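Local coordinates for protein acidic lectin (Psophocarpus tetragonolobus, PDB 1F9K) that binds galactosides as a legume lectin carrying calcium and manganese, and probably agglutinates cells by recognising H-antigenic glycans, at residues E32-T37 against A211-Q216; W131-P136 against S148-F153. The protein carries 3 engineered substitutions. All blocks are in the same frame, centred on the assembly; numbering follows the deposited sequence.

Contact 1: E32-T37 against A211-Q216. With AMG (methyl alpha-D-galactopyranoside), chain E.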
loop_
_atom_site.group_PDB
_atom_site.type_symbol
_atom_site.label_atom_id
_atom_site.label_comp_id
_atom_site.label_asym_id
_atom_site.label_seq_id
_atom_site.Cartn_x
_atom_site.Cartn_y
_atom_site.Cartn_z
ATOM N N GLU A 32 -12.559 -22.126 -6.086
ATOM C CA GLU A 32 -11.411 -22.987 -5.825
ATOM C C GLU A 32 -10.570 -23.149 -7.082
ATOM O O GLU A 32 -10.959 -23.842 -8.015
ATOM C CB GLU A 32 -11.887 -24.352 -5.340
ATOM C CG GLU A 32 -10.774 -25.258 -4.837
ATOM C CD GLU A 32 -11.252 -26.660 -4.492
ATOM O OE1 GLU A 32 -11.723 -27.360 -5.414
ATOM O OE2 GLU A 32 -11.151 -27.056 -3.309
ATOM N N LEU A 33 -9.399 -22.527 -7.089
ATOM C CA LEU A 33 -8.520 -22.568 -8.255
ATOM C C LEU A 33 -7.790 -23.888 -8.530
ATOM O O LEU A 33 -7.602 -24.265 -9.695
ATOM C CB LEU A 33 -7.501 -21.419 -8.165
ATOM C CG LEU A 33 -8.056 -19.997 -8.327
ATOM C CD1 LEU A 33 -6.986 -18.973 -7.994
ATOM C CD2 LEU A 33 -8.558 -19.811 -9.755
ATOM N N THR A 34 -7.377 -24.577 -7.469
ATOM C CA THR A 34 -6.650 -25.837 -7.602
ATOM C C THR A 34 -7.277 -26.930 -6.749
ATOM O O THR A 34 -8.069 -26.638 -5.844
ATOM C CB THR A 34 -5.168 -25.674 -7.174
ATOM O OG1 THR A 34 -5.079 -25.360 -5.773
ATOM C CG2 THR A 34 -4.524 -24.565 -7.969
ATOM N N LYS A 35 -6.909 -28.183 -7.019
ATOM C CA LYS A 35 -7.452 -29.303 -6.250
ATOM C C LYS A 35 -6.389 -30.074 -5.488
ATOM O O LYS A 35 -5.276 -30.258 -5.975
ATOM C CB LYS A 35 -8.218 -30.266 -7.159
ATOM C CG LYS A 35 -9.435 -29.644 -7.804
ATOM C CD LYS A 35 -10.358 -30.676 -8.417
ATOM C CE LYS A 35 -11.494 -29.976 -9.146
ATOM N NZ LYS A 35 -12.113 -28.924 -8.280
ATOM N N LEU A 36 -6.748 -30.538 -4.293
ATOM C CA LEU A 36 -5.823 -31.281 -3.454
ATOM C C LEU A 36 -6.022 -32.790 -3.574
ATOM O O LEU A 36 -5.151 -33.571 -3.190
ATOM C CB LEU A 36 -5.990 -30.836 -2.012
ATOM C CG LEU A 36 -4.714 -30.564 -1.205
ATOM C CD1 LEU A 36 -3.769 -29.584 -1.959
ATOM C CD2 LEU A 36 -5.126 -30.001 0.165
ATOM N N THR A 37 -7.176 -33.188 -4.106
ATOM C CA THR A 37 -7.544 -34.592 -4.332
ATOM C C THR A 37 -8.504 -34.621 -5.518
ATOM O O THR A 37 -9.253 -33.674 -5.754
ATOM C CB THR A 37 -8.250 -35.244 -3.104
ATOM O OG1 THR A 37 -9.250 -34.359 -2.588
ATOM C CG2 THR A 37 -7.250 -35.556 -2.018
ATOM N N ALA A 211 -3.581 -20.196 -10.366
ATOM C CA ALA A 211 -2.844 -20.874 -9.290
ATOM C C ALA A 211 -2.450 -22.306 -9.687
ATOM O O ALA A 211 -3.096 -22.935 -10.524
ATOM C CB ALA A 211 -3.665 -20.889 -7.990
ATOM N N THR A 212 -1.384 -22.811 -9.074
ATOM C CA THR A 212 -0.878 -24.147 -9.377
ATOM C C THR A 212 -0.269 -24.876 -8.185
ATOM O O THR A 212 0.319 -24.263 -7.306
ATOM C CB THR A 212 0.213 -24.078 -10.441
ATOM O OG1 THR A 212 1.278 -23.232 -9.984
ATOM C CG2 THR A 212 -0.344 -23.527 -11.722
ATOM N N THR A 213 -0.402 -26.195 -8.162
ATOM C CA THR A 213 0.196 -26.981 -7.094
ATOM C C THR A 213 1.452 -27.635 -7.663
ATOM O O THR A 213 1.604 -27.718 -8.891
ATOM C CB THR A 213 -0.758 -28.055 -6.526
ATOM O OG1 THR A 213 -1.175 -28.950 -7.564
ATOM C CG2 THR A 213 -1.957 -27.389 -5.890
ATOM N N GLY A 214 2.330 -28.093 -6.763
ATOM C CA GLY A 214 3.613 -28.678 -7.126
ATOM C C GLY A 214 3.796 -29.858 -8.065
ATOM O O GLY A 214 2.876 -30.583 -8.426
ATOM N N TYR A 215 5.046 -30.025 -8.469
ATOM C CA TYR A 215 5.450 -31.094 -9.367
ATOM C C TYR A 215 5.820 -32.353 -8.612
ATOM O O TYR A 215 6.258 -33.324 -9.203
ATOM C CB TYR A 215 6.664 -30.665 -10.194
ATOM C CG TYR A 215 6.369 -30.270 -11.614
ATOM C CD1 TYR A 215 5.650 -29.116 -11.903
ATOM C CD2 TYR A 215 6.891 -31.002 -12.668
ATOM C CE1 TYR A 215 5.469 -28.690 -13.204
ATOM C CE2 TYR A 215 6.721 -30.591 -13.979
ATOM C CZ TYR A 215 6.012 -29.427 -14.242
ATOM O OH TYR A 215 5.894 -28.984 -15.539
ATOM N N GLN A 216 5.669 -32.341 -7.303
ATOM C CA GLN A 216 6.018 -33.515 -6.532
ATOM C C GLN A 216 4.871 -33.814 -5.595
ATOM O O GLN A 216 4.130 -32.918 -5.219
ATOM C CB GLN A 216 7.314 -33.254 -5.766
ATOM C CG GLN A 216 8.312 -32.433 -6.574
ATOM C CD GLN A 216 9.746 -32.584 -6.095
ATOM O OE1 GLN A 216 10.425 -33.558 -6.440
ATOM N NE2 GLN A 216 10.216 -31.624 -5.297
HETATM C C1 AMG E . 9.677 -28.405 -9.415
HETATM C C2 AMG E . 8.906 -27.290 -10.129
HETATM C C3 AMG E . 8.629 -26.140 -9.133
HETATM C C4 AMG E . 7.929 -26.666 -7.851
HETATM C C5 AMG E . 8.652 -27.889 -7.273
HETATM C C6 AMG E . 7.773 -28.574 -6.249
HETATM C C7 AMG E . 11.726 -28.893 -8.278
HETATM O O1 AMG E . 10.940 -27.948 -9.027
HETATM O O2 AMG E . 9.620 -26.831 -11.276
HETATM O O3 AMG E . 7.823 -25.144 -9.751
HETATM O O4 AMG E . 6.574 -27.015 -8.110
HETATM O O5 AMG E . 8.909 -28.870 -8.306
HETATM O O6 AMG E . 8.543 -29.338 -5.338
#

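Contact 2: W131-P136 against S148-F153. With CA (calcium ion), chain G; MN (manganese (II) ion), chain F.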
loop_
_atom_site.group_PDB
_atom_site.type_symbol
_atom_site.label_atom_id
_atom_site.label_comp_id
_atom_site.label_asym_id
_atom_site.label_seq_id
_atom_site.Cartn_x
_atom_site.Cartn_y
_atom_site.Cartn_z
ATOM N N TRP A 131 15.135 -19.149 -9.751
ATOM C CA TRP A 131 15.155 -17.727 -10.076
ATOM C C TRP A 131 14.481 -16.846 -9.010
ATOM O O TRP A 131 14.409 -15.642 -9.182
ATOM C CB TRP A 131 14.438 -17.522 -11.409
ATOM C CG TRP A 131 12.985 -17.985 -11.383
ATOM C CD1 TRP A 131 11.948 -17.422 -10.677
ATOM C CD2 TRP A 131 12.426 -19.124 -12.058
ATOM N NE1 TRP A 131 10.788 -18.139 -10.865
ATOM C CE2 TRP A 131 11.048 -19.187 -11.707
ATOM C CE3 TRP A 131 12.948 -20.097 -12.925
ATOM C CZ2 TRP A 131 10.197 -20.186 -12.193
ATOM C CZ3 TRP A 131 12.096 -21.086 -13.404
ATOM C CH2 TRP A 131 10.738 -21.120 -13.034
ATOM N N ASP A 132 13.991 -17.456 -7.923
ATOM C CA ASP A 132 13.276 -16.758 -6.852
ATOM C C ASP A 132 14.086 -16.383 -5.631
ATOM O O ASP A 132 15.085 -17.017 -5.317
ATOM C CB ASP A 132 12.120 -17.613 -6.304
ATOM C CG ASP A 132 10.981 -17.774 -7.271
ATOM O OD1 ASP A 132 10.653 -16.809 -7.979
ATOM O OD2 ASP A 132 10.391 -18.871 -7.301
ATOM N N PRO A 133 13.635 -15.336 -4.911
ATOM C CA PRO A 133 14.263 -14.841 -3.684
ATOM C C PRO A 133 13.550 -15.644 -2.604
ATOM O O PRO A 133 12.633 -16.423 -2.903
ATOM C CB PRO A 133 13.843 -13.369 -3.646
ATOM C CG PRO A 133 13.425 -13.054 -5.078
ATOM C CD PRO A 133 12.738 -14.307 -5.475
ATOM N N GLN A 134 13.943 -15.479 -1.349
ATOM C CA GLN A 134 13.267 -16.216 -0.299
ATOM C C GLN A 134 11.760 -16.089 -0.513
ATOM O O GLN A 134 11.260 -15.069 -0.995
ATOM C CB GLN A 134 13.642 -15.657 1.057
ATOM C CG GLN A 134 15.008 -16.046 1.522
ATOM C CD GLN A 134 15.305 -15.432 2.861
ATOM O OE1 GLN A 134 14.422 -15.345 3.722
ATOM N NE2 GLN A 134 16.545 -15.000 3.056
ATOM N N VAL A 135 11.041 -17.144 -0.177
ATOM C CA VAL A 135 9.597 -17.125 -0.289
ATOM C C VAL A 135 9.024 -17.265 1.108
ATOM O O VAL A 135 9.732 -17.619 2.044
ATOM C CB VAL A 135 9.075 -18.288 -1.140
ATOM C CG1 VAL A 135 9.616 -18.159 -2.537
ATOM C CG2 VAL A 135 9.448 -19.628 -0.508
ATOM N N PRO A 136 7.730 -16.983 1.268
ATOM C CA PRO A 136 6.865 -16.541 0.179
ATOM C C PRO A 136 7.142 -15.080 -0.124
ATOM O O PRO A 136 7.684 -14.366 0.719
ATOM C CB PRO A 136 5.475 -16.776 0.752
ATOM C CG PRO A 136 5.679 -16.507 2.218
ATOM C CD PRO A 136 6.945 -17.237 2.490
ATOM N N SER A 148 10.249 -8.335 -11.700
ATOM C CA SER A 148 11.086 -7.164 -11.884
ATOM C C SER A 148 11.350 -6.585 -10.495
ATOM O O SER A 148 12.305 -5.840 -10.298
ATOM C CB SER A 148 10.368 -6.139 -12.749
ATOM O OG SER A 148 9.176 -5.727 -12.113
ATOM N N LYS A 149 10.489 -6.926 -9.542
ATOM C CA LYS A 149 10.636 -6.493 -8.153
ATOM C C LYS A 149 9.888 -7.473 -7.259
ATOM O O LYS A 149 8.853 -8.005 -7.662
ATOM C CB LYS A 149 10.085 -5.082 -7.940
ATOM C CG LYS A 149 11.118 -4.000 -8.081
ATOM C CD LYS A 149 10.887 -2.878 -7.077
ATOM C CE LYS A 149 12.052 -1.879 -7.082
ATOM N NZ LYS A 149 11.951 -0.833 -6.010
ATOM N N THR A 150 10.414 -7.740 -6.065
ATOM C CA THR A 150 9.748 -8.657 -5.133
ATOM C C THR A 150 9.795 -8.147 -3.700
ATOM O O THR A 150 10.596 -7.294 -3.356
ATOM C CB THR A 150 10.373 -10.096 -5.124
ATOM O OG1 THR A 150 11.661 -10.062 -4.492
ATOM C CG2 THR A 150 10.496 -10.650 -6.523
ATOM N N LEU A 151 8.929 -8.692 -2.864
ATOM C CA LEU A 151 8.881 -8.307 -1.464
ATOM C C LEU A 151 8.482 -9.528 -0.637
ATOM O O LEU A 151 7.472 -10.176 -0.932
ATOM C CB LEU A 151 7.860 -7.193 -1.259
ATOM C CG LEU A 151 7.767 -6.698 0.177
ATOM C CD1 LEU A 151 8.929 -5.802 0.473
ATOM C CD2 LEU A 151 6.468 -5.947 0.363
ATOM N N HIS A 152 9.268 -9.847 0.385
ATOM C CA HIS A 152 8.985 -11.007 1.220
ATOM C C HIS A 152 7.853 -10.707 2.200
ATOM O O HIS A 152 7.725 -9.579 2.666
ATOM C CB HIS A 152 10.270 -11.418 1.962
ATOM C CG HIS A 152 10.123 -12.638 2.819
ATOM N ND1 HIS A 152 9.688 -12.585 4.123
ATOM C CD2 HIS A 152 10.334 -13.949 2.549
ATOM C CE1 HIS A 152 9.633 -13.808 4.620
ATOM N NE2 HIS A 152 10.021 -14.656 3.685
ATOM N N PHE A 153 7.014 -11.704 2.479
ATOM C CA PHE A 153 5.916 -11.536 3.436
ATOM C C PHE A 153 5.643 -12.835 4.202
ATOM O O PHE A 153 5.935 -13.935 3.717
ATOM C CB PHE A 153 4.616 -11.061 2.736
ATOM C CG PHE A 153 3.915 -12.133 1.935
ATOM C CD1 PHE A 153 4.312 -12.426 0.631
ATOM C CD2 PHE A 153 2.923 -12.905 2.511
ATOM C CE1 PHE A 153 3.737 -13.477 -0.080
ATOM C CE2 PHE A 153 2.339 -13.959 1.809
ATOM C CZ PHE A 153 2.753 -14.245 0.505
HETATM CA CA CA G . 8.323 -19.933 -7.563
HETATM MN MN MN F . 8.840 -15.544 -7.500
HETATM O O HOH W 1 8.219 -16.281 -9.450
HETATM O O HOH W 2 10.430 -14.095 -8.474
HETATM O O HOH W 3 7.378 -19.346 -9.492
HETATM O O HOH W 4 6.482 -21.253 -7.497
#

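Contact 1: E32-T37 against A211-Q216
Leu33 and Thr34 run beside Ala211 and Thr212 with the two short chain paths only 17° apart, and the CA atoms of Leu33 and Ala211 stand 6.0 Å from each other. The setting is the legume lectin beta-sandwich, where strand 204-213 of the seven-stranded sheet leads into the sugar-binding loop, while residues 32-37 leave strand 31-32, which pairs with strand 222-233 of the other large sheet. No backbone bonds join the two segments; packing does the work. Leu33 CD1 lies 3.8 Å from Ala211 CB, an apolar pair in the interior that Leu90 and Ile225 help to enclose. Next along the chain, Thr34 lays its methyl group against Ala211, CG2 coming 3.4 Å from Ala211 O. Its chi1 of 65° sets OG1 between the backbone N and the carbonyl carbon and leaves CG2 beside the backbone N, which splits the labour of the side chain: the methyl packs on Ala211, while the hydroxyl is hydrogen-bonded to His223 ND1. Thr213 repeats the division. Its side chain slides past that of Thr34 in the reverse direction, Thr213 CG2 lying 3.7 Å from Thr34 OG1, and its own OG1 bonds to Ser46 N, so both buried hydroxyls have partners beyond the interface. Lys35, whose side chain starts away from residues 211-216, forms a salt bridge from NZ to Glu32 OE1, with a weak hydrogen bond. Beyond Thr213 the chain turns at Gly214 to meet methyl alpha-D-galactopyranoside, which also bonds to Asp88. Tyr215 gives the sugar a weak backbone hydrogen bond from N to O4 (3.4 Å) and sets its ring atom CD1 4.1 Å from C2. The extended side chain of Gln216 carries NE2 to 2.8 Å from the sugar's O6, with an N-H...O angle of 156°.

Contact 2: W131-P136 against S148-F153
From Pro133 to Pro136 the chain keeps company with Thr150 to Phe153; the two short paths are inclined by 37° and draw closer toward Pro136, whose CA comes within 6.0 Å of His152 CA. The first belongs to the metal-binding loop of the legume lectin fold; the second runs along strand 149-152, at the edge of the seven-stranded sheet, and just past its end. Pro136, entered through a cis peptide bond, meets Phe153 twice, through its carbonyl oxygen and its ring. The oxygen accepts a nearly straight hydrogen bond from Phe153 N (3.3 Å, 169°), which lies well above the carbonyl plane and not on a lone pair. Pro136 CG sits over one face of the Phe153 ring, 4.2 Å from the centroid, in a CH-pi contact offset toward the rim. The imidazole of His152, its CG anti to the backbone N (chi1 -178°), presents NE2 at its edge to Val135 O in a weak bond of 3.4 Å. At the other end the ring atom CG of Pro133 faces Thr150 OG1 at 3.5 Å. Upstream, Asp132 bridges the two metals: OD1 binds manganese and OD2 calcium, each at 2.3 Å. His137 NE2 also binds the manganese, and its ND1 is hydrogen-bonded to Gln134 O, a second-shell carbonyl. Two carbonyl oxygens and the packing of Pro136 thus tie the loop to the edge strand, consistent with holding the path of the loop that carries Asp132.

Contacts 1 and 2 both reach the seven-stranded sheet, at different places: strand 204-213 in contact 1 is flanked by neighbours on both sides, whereas strand 149-152 in contact 2 is an outermost strand within the chain. Their centres are 21 Å apart and their nearest atoms about 9 Å, without touching. The chemistry follows position. Contact 1 is buried and relies on methyl groups, its hydroxyls turned to third parties; contact 2 lies at the surface and combines proline packing with donors to loop carbonyls. One leads to the sugar directly, the other to the calcium and manganese that, as in related legume lectins, probably shape the sugar pocket.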